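Local coordinates for transcription factor tau subunit sfc1 (Schizosaccharomyces pombe, PDB 4BJI), which forms part of the tauA domain of TFIIIC, which binds boxA promoter sites of tRNA and similar genes, and is represented here by its DNA-binding domain, at residues A[54-59]-A[66-71]; A[108-113]-A[140-145]; A[133-138]-A[188-193]. One frame throughout, in Å; residues are numbered along the deposited sequence.

Contact 1 (A[54-59]-A[66-71]); sequences WTRRAL and SYTHYL
R56 lies crosswise to T68, the arginine reaching from the first turn of helix 56-60 to a backbone carbonyl in the loop ahead of helix 71-74. Its CG stands opposite the backbone N (chi1 168°), and the chain stays extended from CG to NE, which carries the guanidinium to T68 O. R56 NH2 donates to T68 O over 3.2 Å in a bent bond, 142° at the hydrogen, reached from above the carbonyl plane. A water lies in the guanidinium plane, at its edge. It accepts from R56 NH1 at 2.8 Å and donates to T68 O, although this second leg is so short that its exact length is doubtful. T68 CG2, 3.9 Å from R56 NH2, also sits over the centre of the H69 ring, while T68 OG1 is taken by P65 O. Alongside this polar link R56 and L71 run antiparallel to one another, R56 CG 4.2 Å from L71 CD2. The same methyl lies 4.3 Å from L59 CB, and L59 itself rests on L44 of helix 35-50. The helix turn that presents R56 is N-capped by T55, whose OG1 accepts from A58 N at 3.0 Å. With a leucine in place of R56, T68 O would probably lose its direct N-H donor and the water would be less firmly placed. Within the helix-turn-helix region, then, an arginine serves two purposes: its guanidinium supplies N-H groups to a loop carbonyl, directly and through water, while the aliphatic part of its chain runs against a leucine methyl.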
ATOM      1  N   TRP A  54      -2.922  -0.368  -5.466  1.00  5.61           N
ATOM      2  CA  TRP A  54      -1.490  -0.634  -5.548  1.00  6.03           C
ATOM      3  C   TRP A  54      -0.648   0.566  -5.142  1.00  6.83           C
ATOM      4  O   TRP A  54      -0.919   1.698  -5.588  1.00  7.79           O
ATOM      5  CB  TRP A  54      -1.086  -0.872  -7.000  1.00  7.85           C
ATOM      6  CG  TRP A  54      -1.488  -2.153  -7.667  1.00  6.89           C
ATOM      7  CD1 TRP A  54      -2.629  -2.389  -8.381  1.00  8.35           C
ATOM      8  CD2 TRP A  54      -0.691  -3.333  -7.777  1.00  7.69           C
ATOM      9  NE1 TRP A  54      -2.591  -3.672  -8.925  1.00  8.04           N
ATOM     10  CE2 TRP A  54      -1.406  -4.258  -8.561  1.00  7.05           C
ATOM     11  CE3 TRP A  54       0.558  -3.693  -7.287  1.00  9.03           C
ATOM     12  CZ2 TRP A  54      -0.906  -5.531  -8.856  1.00  8.91           C
ATOM     13  CZ3 TRP A  54       1.040  -4.959  -7.571  1.00 10.83           C
ATOM     14  CH2 TRP A  54       0.308  -5.856  -8.349  1.00 11.76           C
ATOM     15  N   THR A  55       0.456   0.357  -4.441  1.00  6.27           N
ATOM     16  CA  THR A  55       1.481   1.395  -4.393  1.00  6.91           C
ATOM     17  C   THR A  55       2.253   1.441  -5.725  1.00  7.29           C
ATOM     18  O   THR A  55       2.303   0.449  -6.489  1.00  7.85           O
ATOM     19  CB  THR A  55       2.504   1.171  -3.307  1.00  7.16           C
ATOM     20  OG1 THR A  55       3.128  -0.094  -3.557  1.00  8.59           O
ATOM     21  CG2 THR A  55       1.832   1.198  -1.927  1.00  8.79           C
ATOM     22  N   ARG A  56       2.869   2.596  -6.006  1.00  7.83           N
ATOM     23  CA  ARG A  56       3.826   2.703  -7.102  1.00  9.70           C
ATOM     24  C   ARG A  56       4.922   1.639  -7.025  1.00  9.86           C
ATOM     25  O   ARG A  56       5.227   0.965  -8.023  1.00 11.28           O
ATOM     26  CB  ARG A  56       4.460   4.104  -7.100  1.00 13.15           C
ATOM     27  CG  ARG A  56       5.682   4.222  -8.008  1.00 15.66           C
ATOM     28  CD  ARG A  56       6.335   5.612  -7.845  1.00 17.77           C
ATOM     29  NE  ARG A  56       7.625   5.668  -8.528  1.00 27.50           N
ATOM     30  CZ  ARG A  56       7.717   5.846  -9.828  1.00 27.76           C
ATOM     31  NH1 ARG A  56       6.606   6.006 -10.529  1.00 24.66           N
ATOM     32  NH2 ARG A  56       8.911   5.870 -10.419  1.00 24.58           N
ATOM     33  N   ARG A  57       5.510   1.447  -5.852  1.00 10.31           N
ATOM     34  CA  ARG A  57       6.607   0.485  -5.723  1.00 11.37           C
ATOM     35  C   ARG A  57       6.155  -0.940  -6.062  1.00 10.60           C
ATOM     36  O   ARG A  57       6.831  -1.652  -6.800  1.00 11.84           O
ATOM     37  CB  ARG A  57       7.192   0.533  -4.313  1.00 14.82           C
ATOM     38  CG  ARG A  57       8.406  -0.399  -4.139  1.00 18.90           C
ATOM     39  CD  ARG A  57       9.471  -0.215  -5.229  1.00 27.65           C
ATOM     40  NE  ARG A  57       9.915   1.171  -5.363  1.00 35.34           N
ATOM     41  CZ  ARG A  57      10.729   1.600  -6.328  1.00 47.56           C
ATOM     42  NH1 ARG A  57      11.184   0.756  -7.246  1.00 49.43           N
ATOM     43  NH2 ARG A  57      11.087   2.876  -6.379  1.00 53.92           N
ATOM     44  N   ALA A  58       5.006  -1.362  -5.547  1.00  9.93           N
ATOM     45  CA  ALA A  58       4.516  -2.698  -5.851  1.00  9.00           C
ATOM     46  C   ALA A  58       4.263  -2.878  -7.351  1.00 10.14           C
ATOM     47  O   ALA A  58       4.650  -3.888  -7.933  1.00  9.68           O
ATOM     48  CB  ALA A  58       3.302  -3.044  -5.007  1.00  8.93           C
ATOM     49  N   LEU A  59       3.685  -1.872  -8.013  1.00  9.08           N
ATOM     50  CA  LEU A  59       3.507  -1.950  -9.464  1.00  9.78           C
ATOM     51  C   LEU A  59       4.831  -2.036 -10.223  1.00 11.96           C
ATOM     52  O   LEU A  59       4.976  -2.850 -11.145  1.00 11.03           O
ATOM     53  CB  LEU A  59       2.720  -0.743  -9.979  1.00 10.40           C
ATOM     54  CG  LEU A  59       1.227  -0.826  -9.722  1.00  8.93           C
ATOM     55  CD1 LEU A  59       0.576   0.513  -9.948  1.00 10.96           C
ATOM     56  CD2 LEU A  59       0.602  -1.919 -10.595  1.00 11.80           C
ATOM     57  N   SER A  66      11.772  -0.839 -17.915  1.00 37.73           N
ATOM     58  CA  SER A  66      11.819   0.318 -18.812  1.00 43.02           C
ATOM     59  C   SER A  66      10.616   1.261 -18.614  1.00 39.38           C
ATOM     60  O   SER A  66      10.600   2.379 -19.134  1.00 36.56           O
ATOM     61  CB  SER A  66      11.924  -0.132 -20.278  1.00 51.51           C
ATOM     62  OG  SER A  66      10.896  -1.045 -20.629  1.00 56.39           O
ATOM     63  N   TYR A  67       9.622   0.816 -17.843  1.00 31.59           N
ATOM     64  CA  TYR A  67       8.419   1.615 -17.590  1.00 30.03           C
ATOM     65  C   TYR A  67       8.557   2.514 -16.356  1.00 25.43           C
ATOM     66  O   TYR A  67       7.648   3.286 -16.050  1.00 25.87           O
ATOM     67  CB  TYR A  67       7.200   0.706 -17.388  1.00 26.46           C
ATOM     68  CG  TYR A  67       6.804  -0.139 -18.583  1.00 28.44           C
ATOM     69  CD1 TYR A  67       7.310   0.126 -19.851  1.00 34.78           C
ATOM     70  CD2 TYR A  67       5.916  -1.198 -18.443  1.00 28.61           C
ATOM     71  CE1 TYR A  67       6.938  -0.643 -20.941  1.00 35.31           C
ATOM     72  CE2 TYR A  67       5.549  -1.972 -19.514  1.00 29.32           C
ATOM     73  CZ  TYR A  67       6.068  -1.692 -20.767  1.00 32.65           C
ATOM     74  OH  TYR A  67       5.695  -2.465 -21.843  1.00 43.52           O
ATOM     75  N   THR A  68       9.692   2.432 -15.661  1.00 23.48           N
ATOM     76  CA  THR A  68       9.884   3.133 -14.381  1.00 22.94           C
ATOM     77  C   THR A  68       9.357   4.575 -14.333  1.00 23.22           C
ATOM     78  O   THR A  68       8.590   4.931 -13.437  1.00 25.05           O
ATOM     79  CB  THR A  68      11.366   3.151 -13.947  1.00 26.73           C
ATOM     80  OG1 THR A  68      11.827   1.811 -13.769  1.00 32.92           O
ATOM     81  CG2 THR A  68      11.536   3.913 -12.613  1.00 32.05           C
ATOM     82  N   HIS A  69       9.821   5.416 -15.257  1.00 28.18           N
ATOM     83  CA  HIS A  69       9.422   6.819 -15.236  1.00 27.41           C
ATOM     84  C   HIS A  69       8.386   7.171 -16.292  1.00 27.25           C
ATOM     85  O   HIS A  69       8.098   8.340 -16.480  1.00 35.98           O
ATOM     86  CB  HIS A  69      10.638   7.746 -15.381  1.00 31.10           C
ATOM     87  CG  HIS A  69      11.615   7.630 -14.253  1.00 28.37           C
ATOM     88  ND1 HIS A  69      11.284   7.920 -12.942  1.00 33.58           N
ATOM     89  CD2 HIS A  69      12.909   7.239 -14.237  1.00 28.54           C
ATOM     90  CE1 HIS A  69      12.336   7.724 -12.171  1.00 34.74           C
ATOM     91  NE2 HIS A  69      13.336   7.310 -12.929  1.00 29.37           N
ATOM     92  N   TYR A  70       7.805   6.171 -16.951  1.00 18.62           N
ATOM     93  CA  TYR A  70       6.554   6.400 -17.678  1.00 15.05           C
ATOM     94  C   TYR A  70       5.329   6.059 -16.822  1.00 13.07           C
ATOM     95  O   TYR A  70       4.234   6.535 -17.099  1.00 13.34           O
ATOM     96  CB  TYR A  70       6.528   5.623 -18.989  1.00 14.94           C
ATOM     97  CG  TYR A  70       7.631   6.015 -19.980  1.00 15.39           C
ATOM     98  CD1 TYR A  70       7.947   7.350 -20.206  1.00 18.01           C
ATOM     99  CD2 TYR A  70       8.332   5.040 -20.679  1.00 17.65           C
ATOM    100  CE1 TYR A  70       8.959   7.698 -21.095  1.00 13.84           C
ATOM    101  CE2 TYR A  70       9.319   5.385 -21.569  1.00 17.61           C
ATOM    102  CZ  TYR A  70       9.604   6.725 -21.771  1.00 12.94           C
ATOM    103  OH  TYR A  70      10.590   7.104 -22.647  1.00 15.17           O
ATOM    104  N   LEU A  71       5.535   5.279 -15.769  1.00 12.65           N
ATOM    105  CA  LEU A  71       4.416   4.807 -14.927  1.00 10.83           C
ATOM    106  C   LEU A  71       3.584   5.987 -14.417  1.00 11.52           C
ATOM    107  O   LEU A  71       2.345   5.920 -14.396  1.00 12.40           O
ATOM    108  CB  LEU A  71       4.957   3.971 -13.781  1.00 12.26           C
ATOM    109  CG  LEU A  71       3.921   3.452 -12.797  1.00 14.62           C
ATOM    110  CD1 LEU A  71       2.899   2.608 -13.529  1.00 14.33           C
ATOM    111  CD2 LEU A  71       4.632   2.650 -11.720  1.00 15.08           C
TER
HETATM  112  O   HOH W   1       7.152   6.983 -13.142  1.00 26.04           O

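Contact 2 (A[108-113]-A[140-145]); sequences QALFFK and YQVCDI
Y140 O accepts the shortest bond of this pairing, from L110 N at 2.8 Å and nearly straight at 171°, with A109 CA-H as a second, weaker contact on the same oxygen. The return bond, Y140 N to L110 O at 2.9 Å, makes L110 and Y140 an antiparallel hydrogen-bonded pair, and A109 with Q141 forms the adjoining non-hydrogen-bonded one. Q108 O then takes V142 N, also at 2.9 Å, where the second segment turns from strand into a 3-10 turn. V142 sets CG1 anti to the backbone N (chi1 166°), which leaves CG2 anti to the carbonyl carbon, where this methyl is 3.6 Å from Q108 O and 4.0 Å from L110 CD1. Further along, the side chains of F112 and Y140 run nearly perpendicular, F112 CE1 4.2 Å from Y140 CD1. The residues sort onto two faces. L110 packs on Y175 of helix 172-189, while A109 and Q141 turn the other way, toward T90 of strand 90-93. The buried amide of Q141 is well supplied: OE1 accepts from R51, and NE2 donates to Y107 O and V53 O. The whole is a minimal two-stranded antiparallel sheet, closed by a long connection rather than a tight hairpin, and lying between the four-stranded sheet and helix 172-189.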
ATOM      1  N   GLN A 108      -4.772  -2.166   2.392  1.00  5.55           N
ATOM      2  CA  GLN A 108      -4.377  -1.003   3.189  1.00  5.61           C
ATOM      3  C   GLN A 108      -2.867  -0.839   3.207  1.00  5.37           C
ATOM      4  O   GLN A 108      -2.124  -1.828   3.159  1.00  6.29           O
ATOM      5  CB  GLN A 108      -4.901  -1.095   4.620  1.00  5.96           C
ATOM      6  CG  GLN A 108      -6.397  -0.936   4.671  1.00  6.29           C
ATOM      7  CD  GLN A 108      -7.022  -0.875   6.043  1.00  5.48           C
ATOM      8  OE1 GLN A 108      -8.163  -1.351   6.203  1.00  6.34           O
ATOM      9  NE2 GLN A 108      -6.339  -0.304   7.023  1.00  5.68           N
ATOM     10  N   ALA A 109      -2.429   0.420   3.250  1.00  6.12           N
ATOM     11  CA  ALA A 109      -1.032   0.820   3.259  1.00  6.51           C
ATOM     12  C   ALA A 109      -0.604   1.351   4.597  1.00  6.71           C
ATOM     13  O   ALA A 109      -1.332   2.121   5.231  1.00  8.49           O
ATOM     14  CB  ALA A 109      -0.825   1.913   2.208  1.00  8.70           C
ATOM     15  N   LEU A 110       0.557   0.877   5.056  1.00  9.15           N
ATOM     16  CA  LEU A 110       1.168   1.399   6.278  1.00  9.90           C
ATOM     17  C   LEU A 110       2.449   2.116   5.902  1.00 10.06           C
ATOM     18  O   LEU A 110       3.322   1.525   5.248  1.00 10.32           O
ATOM     19  CB  LEU A 110       1.434   0.286   7.283  1.00 12.19           C
ATOM     20  CG  LEU A 110       0.196  -0.390   7.870  1.00 14.67           C
ATOM     21  CD1 LEU A 110      -0.060  -1.651   7.160  1.00 17.37           C
ATOM     22  CD2 LEU A 110       0.443  -0.647   9.320  1.00 16.78           C
ATOM     23  N   PHE A 111       2.537   3.396   6.269  1.00 11.71           N
ATOM     24  CA  PHE A 111       3.678   4.250   5.959  1.00 14.28           C
ATOM     25  C   PHE A 111       4.534   4.371   7.209  1.00 16.04           C
ATOM     26  O   PHE A 111       4.007   4.495   8.341  1.00 15.97           O
ATOM     27  CB  PHE A 111       3.228   5.665   5.533  1.00 16.93           C
ATOM     28  CG  PHE A 111       4.341   6.687   5.521  1.00 25.01           C
ATOM     29  CD1 PHE A 111       5.288   6.697   4.515  1.00 33.83           C
ATOM     30  CD2 PHE A 111       4.415   7.645   6.513  1.00 30.42           C
ATOM     31  CE1 PHE A 111       6.302   7.651   4.504  1.00 39.19           C
ATOM     32  CE2 PHE A 111       5.422   8.595   6.513  1.00 39.33           C
ATOM     33  CZ  PHE A 111       6.366   8.592   5.510  1.00 38.37           C
ATOM     34  N   PHE A 112       5.845   4.356   7.016  1.00 14.81           N
ATOM     35  CA  PHE A 112       6.776   4.468   8.118  1.00 14.14           C
ATOM     36  C   PHE A 112       7.714   5.624   7.883  1.00 19.10           C
ATOM     37  O   PHE A 112       8.308   5.739   6.814  1.00 21.94           O
ATOM     38  CB  PHE A 112       7.542   3.163   8.295  1.00 14.06           C
ATOM     39  CG  PHE A 112       6.647   2.020   8.615  1.00 11.61           C
ATOM     40  CD1 PHE A 112       6.054   1.283   7.611  1.00 11.46           C
ATOM     41  CD2 PHE A 112       6.319   1.749   9.925  1.00 11.94           C
ATOM     42  CE1 PHE A 112       5.161   0.280   7.920  1.00  9.68           C
ATOM     43  CE2 PHE A 112       5.423   0.740  10.232  1.00 11.52           C
ATOM     44  CZ  PHE A 112       4.873   0.014   9.232  1.00  9.38           C
ATOM     45  N   LYS A 113       7.809   6.487   8.882  1.00 21.14           N
ATOM     46  CA  LYS A 113       8.655   7.661   8.763  1.00 37.78           C
ATOM     47  C   LYS A 113       9.991   7.347   9.390  1.00 43.44           C
ATOM     48  O   LYS A 113      10.238   7.685  10.545  1.00 65.52           O
ATOM     49  CB  LYS A 113       8.024   8.865   9.451  1.00 55.74           C
ATOM     50  CG  LYS A 113       8.855  10.125   9.279  1.00 76.72           C
ATOM     51  CD  LYS A 113       8.215  11.327   9.950  1.00 90.38           C
ATOM     52  CE  LYS A 113       9.107  12.557   9.844  1.00 96.39           C
ATOM     53  NZ  LYS A 113       8.476  13.756  10.461  1.00 99.87           N
ATOM     54  N   TYR A 140       4.074  -0.070   2.898  1.00  7.47           N
ATOM     55  CA  TYR A 140       3.803  -1.495   2.684  1.00  7.43           C
ATOM     56  C   TYR A 140       2.315  -1.733   2.690  1.00  7.50           C
ATOM     57  O   TYR A 140       1.613  -1.290   3.602  1.00  8.90           O
ATOM     58  CB  TYR A 140       4.455  -2.343   3.771  1.00  7.90           C
ATOM     59  CG  TYR A 140       5.959  -2.307   3.713  1.00  8.11           C
ATOM     60  CD1 TYR A 140       6.670  -1.347   4.404  1.00  9.40           C
ATOM     61  CD2 TYR A 140       6.649  -3.219   2.958  1.00  8.70           C
ATOM     62  CE1 TYR A 140       8.048  -1.305   4.347  1.00 11.34           C
ATOM     63  CE2 TYR A 140       8.028  -3.183   2.901  1.00 10.78           C
ATOM     64  CZ  TYR A 140       8.706  -2.237   3.602  1.00 12.47           C
ATOM     65  OH  TYR A 140      10.115  -2.219   3.520  1.00 16.19           O
ATOM     66  N   GLN A 141       1.850  -2.500   1.724  1.00  5.68           N
ATOM     67  CA  GLN A 141       0.465  -2.935   1.716  1.00  6.34           C
ATOM     68  C   GLN A 141       0.294  -4.260   2.458  1.00  5.75           C
ATOM     69  O   GLN A 141       1.174  -5.120   2.421  1.00  6.37           O
ATOM     70  CB  GLN A 141      -0.064  -3.070   0.312  1.00  7.50           C
ATOM     71  CG  GLN A 141      -0.288  -1.702  -0.344  1.00  9.04           C
ATOM     72  CD  GLN A 141      -0.877  -1.869  -1.718  1.00  7.25           C
ATOM     73  OE1 GLN A 141      -0.127  -1.971  -2.701  1.00  9.76           O
ATOM     74  NE2 GLN A 141      -2.179  -1.934  -1.823  1.00  7.10           N
ATOM     75  N   VAL A 142      -0.846  -4.427   3.119  1.00  4.68           N
ATOM     76  CA  VAL A 142      -1.070  -5.616   3.938  1.00  5.37           C
ATOM     77  C   VAL A 142      -0.857  -6.934   3.195  1.00  6.07           C
ATOM     78  O   VAL A 142      -0.229  -7.856   3.726  1.00  6.37           O
ATOM     79  CB  VAL A 142      -2.471  -5.550   4.541  1.00  5.86           C
ATOM     80  CG1 VAL A 142      -2.902  -6.920   5.122  1.00  7.75           C
ATOM     81  CG2 VAL A 142      -2.534  -4.420   5.590  1.00  6.95           C
ATOM     82  N   CYS A 143      -1.369  -7.031   1.987  1.00  5.55           N
ATOM     83  CA  CYS A 143      -1.255  -8.250   1.197  1.00  7.67           C
ATOM     84  C   CYS A 143       0.182  -8.623   0.868  1.00  7.96           C
ATOM     85  O   CYS A 143       0.433  -9.774   0.460  1.00  9.92           O
ATOM     86  CB  CYS A 143      -2.092  -8.129  -0.074  1.00  8.09           C
ATOM     87  SG  CYS A 143      -1.661  -6.713  -1.143  1.00  9.13           S
ATOM     88  N   ASP A 144       1.103  -7.668   1.012  1.00  6.10           N
ATOM     89  CA  ASP A 144       2.513  -7.890   0.719  1.00  6.83           C
ATOM     90  C   ASP A 144       3.320  -8.159   2.004  1.00  6.47           C
ATOM     91  O   ASP A 144       4.550  -8.276   1.925  1.00  6.92           O
ATOM     92  CB  ASP A 144       3.094  -6.705  -0.027  1.00  7.09           C
ATOM     93  CG  ASP A 144       2.394  -6.429  -1.345  1.00  8.88           C
ATOM     94  OD1 ASP A 144       1.934  -7.391  -1.982  1.00 10.31           O
ATOM     95  OD2 ASP A 144       2.346  -5.243  -1.725  1.00  9.24           O
ATOM     96  N   ILE A 145       2.639  -8.302   3.138  1.00  6.15           N
ATOM     97  CA  ILE A 145       3.307  -8.640   4.395  1.00  7.29           C
ATOM     98  C   ILE A 145       3.341 -10.162   4.512  1.00  9.51           C
ATOM     99  O   ILE A 145       2.310 -10.820   4.766  1.00 10.41           O
ATOM    100  CB  ILE A 145       2.591  -8.022   5.600  1.00  8.48           C
ATOM    101  CG1 ILE A 145       2.557  -6.517   5.480  1.00  9.25           C
ATOM    102  CG2 ILE A 145       3.304  -8.489   6.889  1.00 11.61           C
ATOM    103  CD1 ILE A 145       1.727  -5.897   6.551  1.00 13.35           C
TER

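Contact 3 (A[133-138]-A[188-193]); sequences LFPTNR and ALIEGE
I190 CG2 and the ring of P135 meet at the apolar centre, the two side chains set nearly perpendicular with P135 CG 4.2 Å from that methyl. The neighbouring CD of P135 lies 3.8 Å from L189 CB, again crosswise, and the leucine reaches on to L133, the two CD2 methyls lying 3.9 Å apart. F134 stands next in line. Its CG lies opposite the carbonyl carbon (chi1 -49°), and the ring comes back against the turn, CE1 3.3 Å from G192 CA and its edge near I190 O. G192, with positive phi, completes a Schellman motif at the C-terminal end of the helix, the two bonds back running from E193 N to A188 O and from G192 N to L189 O; a CB at this position would collide with the F134 ring, so both the turn and its aromatic neighbour call for glycine. Polar bonds frame this packing. L189 O is gripped twice, by F134 N at 2.9 Å and by G192 N, which approach from opposite faces of the carbonyl plane, so the loop uses an acceptor that the helix end already employs. At the far edge R138 NH2 lies 3.5 Å from I190 CG2, while NH1 donates in the guanidinium plane to P135 O at 3.0 Å and also to N137 O. These two bonds hold the guanidinium in a set rotation and tie it to the loop's own backbone. The contact therefore joins the C-terminal end of helix 172-189 to the loop that enters strand 139-141, a loop that T136 ties to T123.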
ATOM      1  N   LEU A 133      17.595  -7.224   4.725  1.00 16.52           N
ATOM      2  CA  LEU A 133      18.258  -6.014   5.220  1.00 16.12           C
ATOM      3  C   LEU A 133      18.162  -4.824   4.255  1.00 17.40           C
ATOM      4  O   LEU A 133      18.002  -4.991   3.054  1.00 19.23           O
ATOM      5  CB  LEU A 133      19.732  -6.308   5.492  1.00 17.22           C
ATOM      6  CG  LEU A 133      20.012  -7.447   6.474  1.00 15.30           C
ATOM      7  CD1 LEU A 133      21.546  -7.650   6.574  1.00 16.92           C
ATOM      8  CD2 LEU A 133      19.387  -7.203   7.840  1.00 17.56           C
ATOM      9  N   PHE A 134      18.278  -3.624   4.817  1.00 18.08           N
ATOM     10  CA  PHE A 134      18.361  -2.402   4.035  1.00 19.29           C
ATOM     11  C   PHE A 134      17.201  -2.189   3.070  1.00 22.90           C
ATOM     12  O   PHE A 134      17.390  -1.854   1.897  1.00 23.33           O
ATOM     13  CB  PHE A 134      19.693  -2.379   3.246  1.00 21.42           C
ATOM     14  CG  PHE A 134      20.901  -2.694   4.091  1.00 26.39           C
ATOM     15  CD1 PHE A 134      21.211  -1.921   5.192  1.00 23.90           C
ATOM     16  CD2 PHE A 134      21.733  -3.761   3.774  1.00 32.12           C
ATOM     17  CE1 PHE A 134      22.313  -2.193   5.973  1.00 30.59           C
ATOM     18  CE2 PHE A 134      22.854  -4.040   4.559  1.00 26.99           C
ATOM     19  CZ  PHE A 134      23.132  -3.257   5.657  1.00 27.44           C
ATOM     20  N   PRO A 135      15.975  -2.383   3.559  1.00 20.00           N
ATOM     21  CA  PRO A 135      14.852  -2.064   2.690  1.00 20.15           C
ATOM     22  C   PRO A 135      14.796  -0.566   2.407  1.00 22.03           C
ATOM     23  O   PRO A 135      15.056   0.232   3.297  1.00 24.46           O
ATOM     24  CB  PRO A 135      13.641  -2.539   3.504  1.00 18.23           C
ATOM     25  CG  PRO A 135      14.052  -2.415   4.909  1.00 17.23           C
ATOM     26  CD  PRO A 135      15.541  -2.799   4.896  1.00 17.60           C
ATOM     27  N   THR A 136      14.464  -0.204   1.182  1.00 19.40           N
ATOM     28  CA  THR A 136      14.317   1.192   0.812  1.00 21.30           C
ATOM     29  C   THR A 136      12.846   1.634   0.784  1.00 21.88           C
ATOM     30  O   THR A 136      12.549   2.822   0.802  1.00 23.38           O
ATOM     31  CB  THR A 136      14.895   1.451  -0.583  1.00 26.71           C
ATOM     32  OG1 THR A 136      14.124   0.740  -1.566  1.00 30.92           O
ATOM     33  CG2 THR A 136      16.359   1.012  -0.660  1.00 32.55           C
ATOM     34  N   ASN A 137      11.921   0.685   0.783  1.00 17.95           N
ATOM     35  CA  ASN A 137      10.508   1.006   0.744  1.00 17.29           C
ATOM     36  C   ASN A 137      10.021   1.480   2.097  1.00 15.07           C
ATOM     37  O   ASN A 137      10.447   0.953   3.133  1.00 17.47           O
ATOM     38  CB  ASN A 137       9.758  -0.265   0.365  1.00 20.14           C
ATOM     39  CG  ASN A 137       8.325  -0.018   0.068  1.00 19.07           C
ATOM     40  OD1 ASN A 137       7.958   1.045  -0.480  1.00 18.43           O
ATOM     41  ND2 ASN A 137       7.483  -0.980   0.438  1.00 15.46           N
ATOM     42  N   ARG A 138       9.117   2.462   2.096  1.00 16.08           N
ATOM     43  CA  ARG A 138       8.569   2.921   3.370  1.00 16.73           C
ATOM     44  C   ARG A 138       7.058   2.829   3.436  1.00 14.17           C
ATOM     45  O   ARG A 138       6.476   3.219   4.431  1.00 14.70           O
ATOM     46  CB  ARG A 138       9.005   4.350   3.682  1.00 21.28           C
ATOM     47  CG  ARG A 138      10.531   4.482   3.920  1.00 22.68           C
ATOM     48  CD  ARG A 138      10.969   3.866   5.277  1.00 24.37           C
ATOM     49  NE  ARG A 138      12.411   4.026   5.506  1.00 27.56           N
ATOM     50  CZ  ARG A 138      13.332   3.144   5.130  1.00 33.80           C
ATOM     51  NH1 ARG A 138      12.971   2.024   4.508  1.00 30.27           N
ATOM     52  NH2 ARG A 138      14.616   3.383   5.364  1.00 36.57           N
ATOM     53  N   ALA A 188      15.768  -2.008  12.771  1.00 17.85           N
ATOM     54  CA  ALA A 188      16.921  -2.891  12.760  1.00 20.44           C
ATOM     55  C   ALA A 188      17.369  -3.188  11.343  1.00 19.25           C
ATOM     56  O   ALA A 188      18.545  -3.069  11.022  1.00 18.95           O
ATOM     57  CB  ALA A 188      16.607  -4.194  13.482  1.00 17.98           C
ATOM     58  N   LEU A 189      16.426  -3.568  10.501  1.00 14.42           N
ATOM     59  CA  LEU A 189      16.739  -3.944   9.127  1.00 16.99           C
ATOM     60  C   LEU A 189      17.465  -2.802   8.386  1.00 16.78           C
ATOM     61  O   LEU A 189      18.389  -3.058   7.621  1.00 18.03           O
ATOM     62  CB  LEU A 189      15.462  -4.358   8.377  1.00 13.45           C
ATOM     63  CG  LEU A 189      14.749  -5.596   8.991  1.00 12.66           C
ATOM     64  CD1 LEU A 189      13.388  -5.753   8.386  1.00 14.15           C
ATOM     65  CD2 LEU A 189      15.608  -6.883   8.790  1.00 12.75           C
ATOM     66  N   ILE A 190      17.028  -1.556   8.597  1.00 19.73           N
ATOM     67  CA  ILE A 190      17.657  -0.441   7.884  1.00 19.96           C
ATOM     68  C   ILE A 190      19.080  -0.198   8.395  1.00 25.83           C
ATOM     69  O   ILE A 190      19.895   0.403   7.679  1.00 30.41           O
ATOM     70  CB  ILE A 190      16.818   0.862   7.942  1.00 25.56           C
ATOM     71  CG1 ILE A 190      16.761   1.400   9.364  1.00 34.89           C
ATOM     72  CG2 ILE A 190      15.420   0.633   7.372  1.00 24.53           C
ATOM     73  CD1 ILE A 190      15.971   2.701   9.466  1.00 48.38           C
ATOM     74  N   GLU A 191      19.386  -0.672   9.606  1.00 20.36           N
ATOM     75  CA  GLU A 191      20.755  -0.578  10.164  1.00 24.08           C
ATOM     76  C   GLU A 191      21.632  -1.779   9.806  1.00 26.10           C
ATOM     77  O   GLU A 191      22.798  -1.840  10.202  1.00 29.10           O
ATOM     78  CB  GLU A 191      20.708  -0.476  11.695  1.00 25.81           C
ATOM     79  CG  GLU A 191      20.159   0.842  12.236  1.00 42.81           C
ATOM     80  CD  GLU A 191      20.966   2.040  11.781  1.00 65.70           C
ATOM     81  OE1 GLU A 191      22.209   1.924  11.693  1.00 69.83           O
ATOM     82  OE2 GLU A 191      20.356   3.097  11.506  1.00 74.13           O
ATOM     83  N   GLY A 192      21.085  -2.729   9.054  1.00 20.47           N
ATOM     84  CA  GLY A 192      21.801  -3.946   8.720  1.00 20.20           C
ATOM     85  C   GLY A 192      21.827  -5.003   9.809  1.00 17.41           C
ATOM     86  O   GLY A 192      22.700  -5.881   9.810  1.00 18.72           O
ATOM     87  N   GLU A 193      20.845  -4.943  10.712  1.00 18.92           N
ATOM     88  CA  GLU A 193      20.714  -5.911  11.808  1.00 19.13           C
ATOM     89  C   GLU A 193      19.422  -6.730  11.745  1.00 19.99           C
ATOM     90  O   GLU A 193      18.374  -6.230  11.341  1.00 17.41           O
ATOM     91  CB  GLU A 193      20.781  -5.178  13.158  1.00 23.61           C
ATOM     92  CG  GLU A 193      22.102  -4.427  13.289  1.00 38.69           C
ATOM     93  CD  GLU A 193      22.226  -3.583  14.537  1.00 52.98           C
ATOM     94  OE1 GLU A 193      21.201  -3.296  15.193  1.00 53.69           O
ATOM     95  OE2 GLU A 193      23.374  -3.200  14.851  1.00 48.70           O
TER

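Overall arrangement
Contact 2 is the hub of the three. It touches contact 1, whose centre is about 16 Å away, where Q141 OE1 probably accepts from T55 N at 3.0 Å, joining the small sheet to the start of helix 56-60. It meets contact 3, centred about 15 Å off, through a probable bond from F112 N to R138 O at 2.9 Å and the packing of Y140 OH on P135. Contacts 1 and 3, about 21 Å apart between centres, meet lightly where R57 CB packs 3.9 Å from N137 OD1. Along the chain contact 1 closes first, whereas contacts 2 and 3 interleave. No ligand or DNA joins them, so geometry alone assigns none to promoter binding.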